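Local coordinates for protein (sliding clamp) (Enterobacteria phage RB69, PDB 1B77) that probably encircles DNA as a three-subunit ring and acts as processivity factor for the phage DNA polymerase, from which it binds a peptide, at residues A139-N142 with I147-N150; T170-D173 with N177-F180. All blocks are in the same frame, centred on the assembly; numbering follows the deposited sequence.

Interaction 1: A139-N142 with I147-N150; sequences AITN and IVIN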
loop_
_atom_site.group_PDB
_atom_site.type_symbol
_atom_site.label_atom_id
_atom_site.label_comp_id
_atom_site.label_asym_id
_atom_site.label_seq_id
_atom_site.Cartn_x
_atom_site.Cartn_y
_atom_site.Cartn_z
ATOM N N ALA A 139 22.176 6.042 22.341
ATOM C CA ALA A 139 23.452 6.185 23.021
ATOM C C ALA A 139 23.947 4.810 23.458
ATOM O O ALA A 139 23.229 4.066 24.128
ATOM C CB ALA A 139 23.306 7.097 24.233
ATOM N N ILE A 140 25.165 4.467 23.061
ATOM C CA ILE A 140 25.754 3.186 23.435
ATOM C C ILE A 140 26.673 3.485 24.614
ATOM O O ILE A 140 27.643 4.237 24.488
ATOM C CB ILE A 140 26.537 2.577 22.253
ATOM C CG1 ILE A 140 25.613 2.499 21.029
ATOM C CG2 ILE A 140 27.030 1.181 22.607
ATOM C CD1 ILE A 140 26.308 2.140 19.734
ATOM N N THR A 141 26.355 2.910 25.768
ATOM C CA THR A 141 27.132 3.180 26.966
ATOM C C THR A 141 27.425 1.960 27.839
ATOM O O THR A 141 26.814 0.898 27.682
ATOM C CB THR A 141 26.404 4.233 27.823
ATOM O OG1 THR A 141 27.269 4.690 28.868
ATOM C CG2 THR A 141 25.151 3.636 28.437
ATOM N N ASN A 142 28.371 2.125 28.760
ATOM C CA ASN A 142 28.737 1.051 29.677
ATOM C C ASN A 142 27.883 1.183 30.925
ATOM O O ASN A 142 27.834 2.245 31.546
ATOM C CB ASN A 142 30.228 1.120 30.046
ATOM C CG ASN A 142 30.606 2.415 30.747
ATOM O OD1 ASN A 142 30.424 3.509 30.206
ATOM N ND2 ASN A 142 31.145 2.297 31.956
ATOM N N ILE A 147 27.224 -3.534 28.011
ATOM C CA ILE A 147 27.196 -2.444 27.052
ATOM C C ILE A 147 25.720 -2.349 26.735
ATOM O O ILE A 147 25.079 -3.367 26.462
ATOM C CB ILE A 147 27.971 -2.771 25.754
ATOM C CG1 ILE A 147 29.445 -3.011 26.069
ATOM C CG2 ILE A 147 27.849 -1.609 24.756
ATOM C CD1 ILE A 147 30.153 -1.803 26.617
ATOM N N VAL A 148 25.166 -1.144 26.800
ATOM C CA VAL A 148 23.754 -0.975 26.515
ATOM C C VAL A 148 23.476 0.143 25.524
ATOM O O VAL A 148 24.268 1.070 25.374
ATOM C CB VAL A 148 22.956 -0.691 27.803
ATOM C CG1 VAL A 148 23.158 -1.827 28.794
ATOM C CG2 VAL A 148 23.394 0.635 28.404
ATOM N N ILE A 149 22.345 0.025 24.838
ATOM C CA ILE A 149 21.900 1.022 23.874
ATOM C C ILE A 149 20.626 1.645 24.412
ATOM O O ILE A 149 19.631 0.948 24.600
ATOM C CB ILE A 149 21.568 0.398 22.501
ATOM C CG1 ILE A 149 22.841 -0.120 21.835
ATOM C CG2 ILE A 149 20.871 1.425 21.622
ATOM C CD1 ILE A 149 22.636 -0.631 20.415
ATOM N N ASN A 150 20.663 2.948 24.678
ATOM C CA ASN A 150 19.488 3.663 25.164
ATOM C C ASN A 150 18.953 4.528 24.030
ATOM O O ASN A 150 19.729 5.156 23.305
ATOM C CB ASN A 150 19.840 4.549 26.361
ATOM C CG ASN A 150 20.206 3.756 27.591
ATOM O OD1 ASN A 150 19.446 2.899 28.043
ATOM N ND2 ASN A 150 21.375 4.040 28.145
#
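Ile147 meets Ile140, two residues along the partner strand from Asn142, which it faces: the two CG2 methyls touch at 3.6 Å, their side chains crossing obliquely. In both isoleucines CG2 stands opposite the backbone N, and this turns each methyl into the gap between the strands. At Val148 the backbone takes over, and paired hydrogen bonds join it to Thr141; Val148 N reaches Thr141 O at 2.8 Å, almost straight at 171°. On the other face, Val148 CG2 and Thr141 CG2 lie side by side 3.5 Å apart, a tight methyl-methyl contact. Thr141 turns OG1 away from its own N (chi1 -169°), and that hydroxyl is hydrogen-bonded to the carbonyl of Phe178 in the next strand. Ile149 sits across from Ile140 in a non-hydrogen-bonded pair, with CG1 against CG1 at 3.9 Å. Asn150 closes the register through its N to Ala139 O (2.9 Å) and its O to Ala139 N (2.8 Å), while its ND2 passes 3.8 Å from Thr141 CG2 and its OD1 is hydrogen-bonded to Ser166. The chemistry thus divides: four backbone bonds fix the antiparallel register, three isoleucines make one face mostly apolar, with Asn142 at its end bonded to Phe178 and Asn177, and the other face mixes methyls with amide and hydroxyl groups whose oxygens find partners on neighbouring strands.

Interaction 2: T170-D173 with N177-F180; sequences TDYD and NFNF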
loop_
_atom_site.group_PDB
_atom_site.type_symbol
_atom_site.label_atom_id
_atom_site.label_comp_id
_atom_site.label_asym_id
_atom_site.label_seq_id
_atom_site.Cartn_x
_atom_site.Cartn_y
_atom_site.Cartn_z
ATOM N N THR A 170 26.296 -6.855 25.097
ATOM C CA THR A 170 27.269 -7.799 25.642
ATOM C C THR A 170 27.812 -7.370 27.004
ATOM O O THR A 170 27.518 -6.269 27.486
ATOM C CB THR A 170 28.460 -7.955 24.693
ATOM O OG1 THR A 170 29.074 -6.676 24.498
ATOM C CG2 THR A 170 28.008 -8.506 23.353
ATOM N N ASP A 171 28.614 -8.245 27.609
ATOM C CA ASP A 171 29.208 -7.963 28.910
ATOM C C ASP A 171 30.416 -7.065 28.725
ATOM O O ASP A 171 31.132 -7.178 27.737
ATOM C CB ASP A 171 29.653 -9.254 29.611
ATOM C CG ASP A 171 28.518 -10.251 29.792
ATOM O OD1 ASP A 171 27.418 -9.843 30.210
ATOM O OD2 ASP A 171 28.740 -11.448 29.523
ATOM N N TYR A 172 30.636 -6.167 29.677
ATOM C CA TYR A 172 31.773 -5.260 29.609
ATOM C C TYR A 172 32.471 -5.193 30.954
ATOM O O TYR A 172 31.936 -4.631 31.913
ATOM C CB TYR A 172 31.333 -3.854 29.198
ATOM C CG TYR A 172 32.475 -2.860 29.187
ATOM C CD1 TYR A 172 33.532 -2.990 28.283
ATOM C CD2 TYR A 172 32.512 -1.791 30.086
ATOM C CE1 TYR A 172 34.591 -2.084 28.270
ATOM C CE2 TYR A 172 33.567 -0.878 30.085
ATOM C CZ TYR A 172 34.603 -1.031 29.174
ATOM O OH TYR A 172 35.645 -0.131 29.158
ATOM N N ASP A 173 33.674 -5.755 31.009
ATOM C CA ASP A 173 34.461 -5.779 32.235
ATOM C C ASP A 173 35.562 -4.735 32.185
ATOM O O ASP A 173 36.373 -4.629 33.107
ATOM C CB ASP A 173 35.078 -7.161 32.412
ATOM C CG ASP A 173 34.083 -8.270 32.139
ATOM O OD1 ASP A 173 32.968 -8.231 32.712
ATOM O OD2 ASP A 173 34.415 -9.178 31.340
ATOM N N ASN A 177 34.954 4.357 30.549
ATOM C CA ASN A 177 33.542 4.775 30.592
ATOM C C ASN A 177 33.246 5.507 29.281
ATOM O O ASN A 177 34.143 6.109 28.693
ATOM C CB ASN A 177 33.299 5.722 31.774
ATOM C CG ASN A 177 33.632 5.080 33.099
ATOM O OD1 ASN A 177 32.901 4.216 33.588
ATOM N ND2 ASN A 177 34.753 5.492 33.689
ATOM N N PHE A 178 32.000 5.469 28.825
ATOM C CA PHE A 178 31.662 6.121 27.566
ATOM C C PHE A 178 30.165 6.188 27.316
ATOM O O PHE A 178 29.395 5.373 27.821
ATOM C CB PHE A 178 32.344 5.376 26.411
ATOM C CG PHE A 178 32.099 3.889 26.424
ATOM C CD1 PHE A 178 30.888 3.366 25.974
ATOM C CD2 PHE A 178 33.054 3.015 26.939
ATOM C CE1 PHE A 178 30.632 1.994 26.040
ATOM C CE2 PHE A 178 32.808 1.646 27.009
ATOM C CZ PHE A 178 31.594 1.135 26.559
ATOM N N ASN A 179 29.768 7.184 26.534
ATOM C CA ASN A 179 28.376 7.394 26.157
ATOM C C ASN A 179 28.402 7.922 24.724
ATOM O O ASN A 179 28.343 9.138 24.491
ATOM C CB ASN A 179 27.708 8.408 27.088
ATOM C CG ASN A 179 26.209 8.505 26.866
ATOM O OD1 ASN A 179 25.734 9.307 26.061
ATOM N ND2 ASN A 179 25.457 7.667 27.568
ATOM N N PHE A 180 28.526 6.997 23.772
ATOM C CA PHE A 180 28.584 7.352 22.358
ATOM C C PHE A 180 27.184 7.594 21.813
ATOM O O PHE A 180 26.324 6.717 21.873
ATOM C CB PHE A 180 29.278 6.249 21.547
ATOM C CG PHE A 180 30.698 5.981 21.970
ATOM C CD1 PHE A 180 31.722 6.866 21.637
ATOM C CD2 PHE A 180 31.017 4.836 22.694
ATOM C CE1 PHE A 180 33.047 6.607 22.020
ATOM C CE2 PHE A 180 32.336 4.574 23.078
ATOM C CZ PHE A 180 33.348 5.460 22.739
#
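Tyr172 and Phe178 form an edge-to-face aromatic pair, a compact example of how two side chains can link a loop residue just past one strand to a strand that is not its neighbour. The edge of the Phe178 ring is directed at the face of the Tyr172 ring, with the planes turned 70° from each other and the centroids 5.5 Å apart. A single atom does the touching on the phenylalanine side: CE2 stands over the phenolic end of the tyrosine, 3.9 Å from Tyr172 CZ, 4.0 Å from Tyr172 OH and 4.1 Å from Tyr172 CE2. The edge is therefore offset from the middle of the ring toward its hydroxyl, and Tyr172 OH lies in the plane of the Phe178 ring.

The two side chains arrive differently. In Tyr172 the bond to CB points toward segment 177-180, and with CG opposite the backbone N (chi1 177°) the ring presents its face to Phe178 CE2. Phe178 instead places CG between its backbone N and carbonyl carbon (chi1 51°), a bend that brings its ring back to the tyrosine although the side chain does not set out in that direction.

The hydroxyl of Tyr172 is hydrogen-bonded to the carbonyl of Asn176, in the same connection, while the backbone N of Phe178 is bonded to Asn142 OD1. Ile147 touches both side chains, as does Val114 of the six-stranded sheet, consistent with the pair lying between the two sheets. Strands 165-171 and 178-183 follow each other in the chain yet lie apart, with 146-152 and 137-143 between them; this 3-2-1-4 order of antiparallel strands, whose connection crosses over the two intervening strands and is spanned here by the aromatic pair, is that of a Greek key.

Overall arrangement
Past the N-terminal half, the chain runs out along strand 137-143 and returns along 146-152, and interaction 1 closes this tight hairpin. It then continues through strand 165-171, laid beside 146-152, before interaction 2 closes a second short loop between 170-173 and 177-180. The two closures are in series, neither nested nor crossed, but in space their centres are only about 7 Å apart. The second loop passes across the end of the hairpin: strand 178-183 pairs with the side of 137-143 away from 146-152, where Ile140 N meets Phe180 O. Interaction 1 thus pairs two strands of the sheet, while interaction 2 joins, by side chains alone, the connection after 165-171 to strand 178-183.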